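PDB 4B7C: probable oxidoreductase, which probably catalyses an NADP(H)-dependent oxidation or reduction as a member of the medium-chain dehydrogenase/reductase family, although its substrate is not established. Local coordinates for residues B[35-49]-B[76-90]. Sequence-based numbering, arbitrary orientation.
Sequences EPAEGQILVKNEYLS and ALGVGKVLVSKHPGF
Strand 41-49 pairs antiparallel with strand 77-85 from Ser49 opposite Leu77 to Ile41 opposite Ser85, the N-to-C directions of 41-49 and 77-82 differing by 131°, and two classic beta bulges shift the register. At one bulge Val79 O accepts from both Glu46 N (3.0 Å) and Tyr47 N; at the other Leu42 O takes a bond from Leu83 N and a weak one from Val84 N. At the two glycines of 77-85, side chains of strand 41-49 come close to the backbone: Val43 CG1, anti to its own backbone N (chi1 172°), rests 3.6 Å from Gly80 CA, and Leu48 CD2 approaches Gly78 CA.

On the face carrying Ile41, Val43 and Val82, CG2 of Ile41 sits among Ser85 OG, His87 CB and Phe90 CB, while CG2 of Val43 meets CG2 of Val82; Val96 of strand 95-97 packs against both valines. The other face carries Tyr47, Val79, Lys44, Leu42 and Val84. Here Tyr47 CB touches Val79 CG2 at 3.5 Å, Leu83 CD1 packs against Lys44 CB from the corner of the chain, and Pro36 CG, from the loop before the strand, meets Val84 CG1 at 3.5 Å with the two side chains roughly perpendicular.

Beyond the strands, Lys86 grips the type II turn Ala37-Gln40. Its backbone N donates to Gln40 O and its O accepts from Gly39 N, while the extended side chain runs past Ala37 O and brings NZ 2.7 Å from Pro36 O, almost in line with the carbonyl. Ser85 OG accepts from His87 N in an ST turn and donates to Phe90 O.

The contact thus joins two strands of the GroES-like domain; its bulged pairing, held by backbone hydrogen bonds, is backed by apolar packing on both faces, and the ammonium of Lys86, its NZ 4.5 Å from Glu35 OE2, probably polarises the Pro36 carbonyl.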
# COMPACT_ATOMS: atom_id res chain seq x y z
N GLU B 35 28.21 37.01 -7.51
CA GLU B 35 29.04 36.68 -6.34
C GLU B 35 28.12 36.16 -5.24
O GLU B 35 26.99 36.58 -5.14
CB GLU B 35 29.89 37.90 -5.90
CG GLU B 35 29.14 39.14 -5.48
CD GLU B 35 30.08 40.29 -5.12
OE1 GLU B 35 30.89 40.59 -6.01
OE2 GLU B 35 30.04 40.90 -4.00
N PRO B 36 28.59 35.19 -4.44
CA PRO B 36 27.71 34.75 -3.36
C PRO B 36 27.51 35.84 -2.32
O PRO B 36 28.45 36.54 -1.95
CB PRO B 36 28.46 33.57 -2.74
CG PRO B 36 29.89 33.85 -3.02
CD PRO B 36 29.90 34.52 -4.37
N ALA B 37 26.28 35.94 -1.83
CA ALA B 37 25.98 36.78 -0.69
C ALA B 37 26.27 36.01 0.59
O ALA B 37 26.53 34.81 0.57
CB ALA B 37 24.52 37.22 -0.71
N GLU B 38 26.12 36.69 1.71
CA GLU B 38 26.24 36.07 3.01
C GLU B 38 25.31 34.85 3.16
O GLU B 38 24.14 34.87 2.75
CB GLU B 38 25.99 37.11 4.09
CG GLU B 38 26.19 36.63 5.50
CD GLU B 38 27.63 36.30 5.85
OE1 GLU B 38 28.56 36.67 5.09
OE2 GLU B 38 27.80 35.67 6.91
N GLY B 39 25.83 33.78 3.74
CA GLY B 39 25.09 32.52 3.91
C GLY B 39 24.98 31.70 2.63
O GLY B 39 24.31 30.67 2.59
N GLN B 40 25.68 32.15 1.59
CA GLN B 40 25.71 31.41 0.33
C GLN B 40 27.10 30.86 0.00
O GLN B 40 28.11 31.30 0.55
CB GLN B 40 25.24 32.31 -0.82
CG GLN B 40 23.83 32.87 -0.65
CD GLN B 40 23.35 33.62 -1.89
OE1 GLN B 40 24.16 34.18 -2.62
NE2 GLN B 40 22.05 33.66 -2.10
N ILE B 41 27.12 29.92 -0.93
CA ILE B 41 28.37 29.44 -1.52
C ILE B 41 28.33 29.55 -3.05
O ILE B 41 27.26 29.61 -3.66
CB ILE B 41 28.70 28.00 -1.12
CG1 ILE B 41 27.67 27.01 -1.68
CG2 ILE B 41 28.80 27.89 0.41
CD1 ILE B 41 28.06 25.57 -1.43
N LEU B 42 29.52 29.62 -3.64
CA LEU B 42 29.71 29.58 -5.09
C LEU B 42 30.42 28.29 -5.43
O LEU B 42 31.53 28.02 -4.94
CB LEU B 42 30.52 30.79 -5.60
CG LEU B 42 31.13 30.69 -7.02
CD1 LEU B 42 30.05 30.51 -8.08
CD2 LEU B 42 32.03 31.86 -7.40
N VAL B 43 29.78 27.48 -6.27
CA VAL B 43 30.28 26.16 -6.63
C VAL B 43 30.50 26.06 -8.14
O VAL B 43 29.64 26.46 -8.94
CB VAL B 43 29.33 25.03 -6.22
CG1 VAL B 43 29.80 23.70 -6.79
CG2 VAL B 43 29.18 24.94 -4.71
N LYS B 44 31.67 25.54 -8.53
CA LYS B 44 31.92 25.18 -9.93
C LYS B 44 31.37 23.78 -10.14
O LYS B 44 31.86 22.82 -9.57
CB LYS B 44 33.41 25.21 -10.28
CG LYS B 44 33.72 24.71 -11.69
CD LYS B 44 33.18 25.63 -12.78
CE LYS B 44 33.08 24.97 -14.16
NZ LYS B 44 31.76 24.30 -14.42
N ASN B 45 30.32 23.68 -10.95
CA ASN B 45 29.69 22.39 -11.19
C ASN B 45 30.58 21.51 -12.07
O ASN B 45 31.07 21.96 -13.10
CB ASN B 45 28.30 22.56 -11.83
CG ASN B 45 27.32 23.30 -10.93
OD1 ASN B 45 27.59 23.53 -9.74
ND2 ASN B 45 26.15 23.64 -11.49
N GLU B 46 30.79 20.27 -11.65
CA GLU B 46 31.68 19.36 -12.37
C GLU B 46 30.95 18.20 -13.04
O GLU B 46 31.22 17.89 -14.20
CB GLU B 46 32.76 18.81 -11.42
CG GLU B 46 33.78 19.86 -10.98
CD GLU B 46 35.24 19.40 -10.90
OE1 GLU B 46 35.52 18.16 -11.00
OE2 GLU B 46 36.10 20.33 -10.74
N TYR B 47 30.06 17.57 -12.29
CA TYR B 47 29.24 16.49 -12.79
C TYR B 47 27.79 16.66 -12.34
O TYR B 47 27.53 17.00 -11.19
CB TYR B 47 29.75 15.15 -12.30
CG TYR B 47 31.12 14.80 -12.80
CD1 TYR B 47 31.29 14.11 -14.00
CD2 TYR B 47 32.25 15.14 -12.06
CE1 TYR B 47 32.55 13.78 -14.46
CE2 TYR B 47 33.51 14.80 -12.50
CZ TYR B 47 33.66 14.13 -13.70
OH TYR B 47 34.90 13.79 -14.15
N LEU B 48 26.87 16.39 -13.26
CA LEU B 48 25.43 16.47 -12.98
C LEU B 48 24.76 15.13 -13.14
O LEU B 48 25.12 14.33 -14.01
CB LEU B 48 24.75 17.47 -13.89
CG LEU B 48 25.28 18.89 -13.82
CD1 LEU B 48 24.54 19.74 -14.84
CD2 LEU B 48 25.20 19.51 -12.42
N SER B 49 23.83 14.86 -12.24
CA SER B 49 23.07 13.62 -12.26
C SER B 49 21.87 13.78 -13.20
O SER B 49 21.04 14.67 -13.03
CB SER B 49 22.57 13.25 -10.87
OG SER B 49 21.72 12.11 -10.96
N ALA B 76 18.81 19.91 -10.96
CA ALA B 76 19.70 18.75 -11.11
C ALA B 76 20.58 18.58 -9.88
O ALA B 76 21.15 19.55 -9.39
CB ALA B 76 20.59 18.91 -12.34
N LEU B 77 20.68 17.36 -9.40
CA LEU B 77 21.66 17.01 -8.40
C LEU B 77 23.02 16.95 -9.09
O LEU B 77 23.14 16.56 -10.25
CB LEU B 77 21.34 15.67 -7.73
CG LEU B 77 20.06 15.63 -6.87
CD1 LEU B 77 19.76 14.19 -6.45
CD2 LEU B 77 20.10 16.54 -5.67
N GLY B 78 24.04 17.36 -8.37
CA GLY B 78 25.38 17.35 -8.94
C GLY B 78 26.48 17.34 -7.90
O GLY B 78 26.21 17.49 -6.70
N VAL B 79 27.70 17.16 -8.39
CA VAL B 79 28.89 17.32 -7.57
C VAL B 79 29.72 18.44 -8.15
O VAL B 79 29.88 18.58 -9.36
CB VAL B 79 29.75 16.05 -7.47
CG1 VAL B 79 29.16 15.12 -6.41
CG2 VAL B 79 29.86 15.34 -8.80
N GLY B 80 30.27 19.25 -7.25
CA GLY B 80 31.06 20.39 -7.66
C GLY B 80 32.05 20.83 -6.61
O GLY B 80 32.03 20.35 -5.48
N LYS B 81 32.88 21.79 -6.99
CA LYS B 81 33.93 22.32 -6.12
C LYS B 81 33.57 23.70 -5.61
O LYS B 81 33.20 24.58 -6.39
CB LYS B 81 35.26 22.40 -6.87
CG LYS B 81 36.44 22.80 -5.99
CD LYS B 81 37.67 23.07 -6.84
CE LYS B 81 38.94 23.13 -6.00
NZ LYS B 81 40.07 23.66 -6.82
N VAL B 82 33.66 23.88 -4.31
CA VAL B 82 33.40 25.17 -3.70
C VAL B 82 34.55 26.13 -4.03
O VAL B 82 35.69 25.89 -3.65
CB VAL B 82 33.24 25.09 -2.17
CG1 VAL B 82 33.02 26.48 -1.61
CG2 VAL B 82 32.09 24.15 -1.77
N LEU B 83 34.24 27.22 -4.71
CA LEU B 83 35.22 28.24 -5.05
C LEU B 83 35.26 29.36 -4.02
O LEU B 83 36.33 29.84 -3.65
CB LEU B 83 34.91 28.85 -6.43
CG LEU B 83 34.91 27.87 -7.61
CD1 LEU B 83 34.77 28.70 -8.87
CD2 LEU B 83 36.19 27.04 -7.69
N VAL B 84 34.08 29.78 -3.59
CA VAL B 84 33.92 30.81 -2.57
C VAL B 84 32.83 30.41 -1.61
O VAL B 84 31.74 30.03 -2.05
CB VAL B 84 33.51 32.19 -3.15
CG1 VAL B 84 33.21 33.15 -2.01
CG2 VAL B 84 34.58 32.74 -4.08
N SER B 85 33.11 30.53 -0.32
CA SER B 85 32.11 30.29 0.71
C SER B 85 31.92 31.47 1.65
O SER B 85 32.88 32.03 2.17
CB SER B 85 32.46 29.08 1.56
OG SER B 85 31.53 28.94 2.62
N LYS B 86 30.66 31.84 1.83
CA LYS B 86 30.25 32.78 2.89
C LYS B 86 29.30 32.08 3.87
O LYS B 86 28.33 32.65 4.34
CB LYS B 86 29.63 34.04 2.29
CG LYS B 86 30.66 34.93 1.61
CD LYS B 86 30.01 36.13 0.95
CE LYS B 86 31.02 36.94 0.16
NZ LYS B 86 30.34 37.97 -0.63
N HIS B 87 29.59 30.81 4.10
CA HIS B 87 28.79 29.92 4.94
C HIS B 87 29.74 29.13 5.81
O HIS B 87 30.67 28.51 5.29
CB HIS B 87 27.96 28.98 4.06
CG HIS B 87 26.92 28.19 4.82
ND1 HIS B 87 27.24 27.22 5.68
CD2 HIS B 87 25.53 28.24 4.80
CE1 HIS B 87 26.13 26.68 6.20
NE2 HIS B 87 25.08 27.31 5.65
N PRO B 88 29.53 29.15 7.13
CA PRO B 88 30.49 28.50 8.07
C PRO B 88 30.62 26.98 7.94
O PRO B 88 31.59 26.41 8.41
CB PRO B 88 29.94 28.86 9.45
CG PRO B 88 28.58 29.42 9.24
CD PRO B 88 28.36 29.73 7.81
N GLY B 89 29.67 26.34 7.28
CA GLY B 89 29.71 24.89 7.05
C GLY B 89 30.60 24.43 5.91
O GLY B 89 30.84 23.23 5.74
N PHE B 90 31.08 25.37 5.11
CA PHE B 90 31.81 25.05 3.89
C PHE B 90 33.01 25.96 3.69
O PHE B 90 32.97 27.15 4.01
CB PHE B 90 30.89 25.13 2.65
CG PHE B 90 29.71 24.21 2.73
CD1 PHE B 90 29.79 22.91 2.27
CD2 PHE B 90 28.53 24.65 3.31
CE1 PHE B 90 28.72 22.04 2.39
CE2 PHE B 90 27.45 23.80 3.42
CZ PHE B 90 27.55 22.49 2.96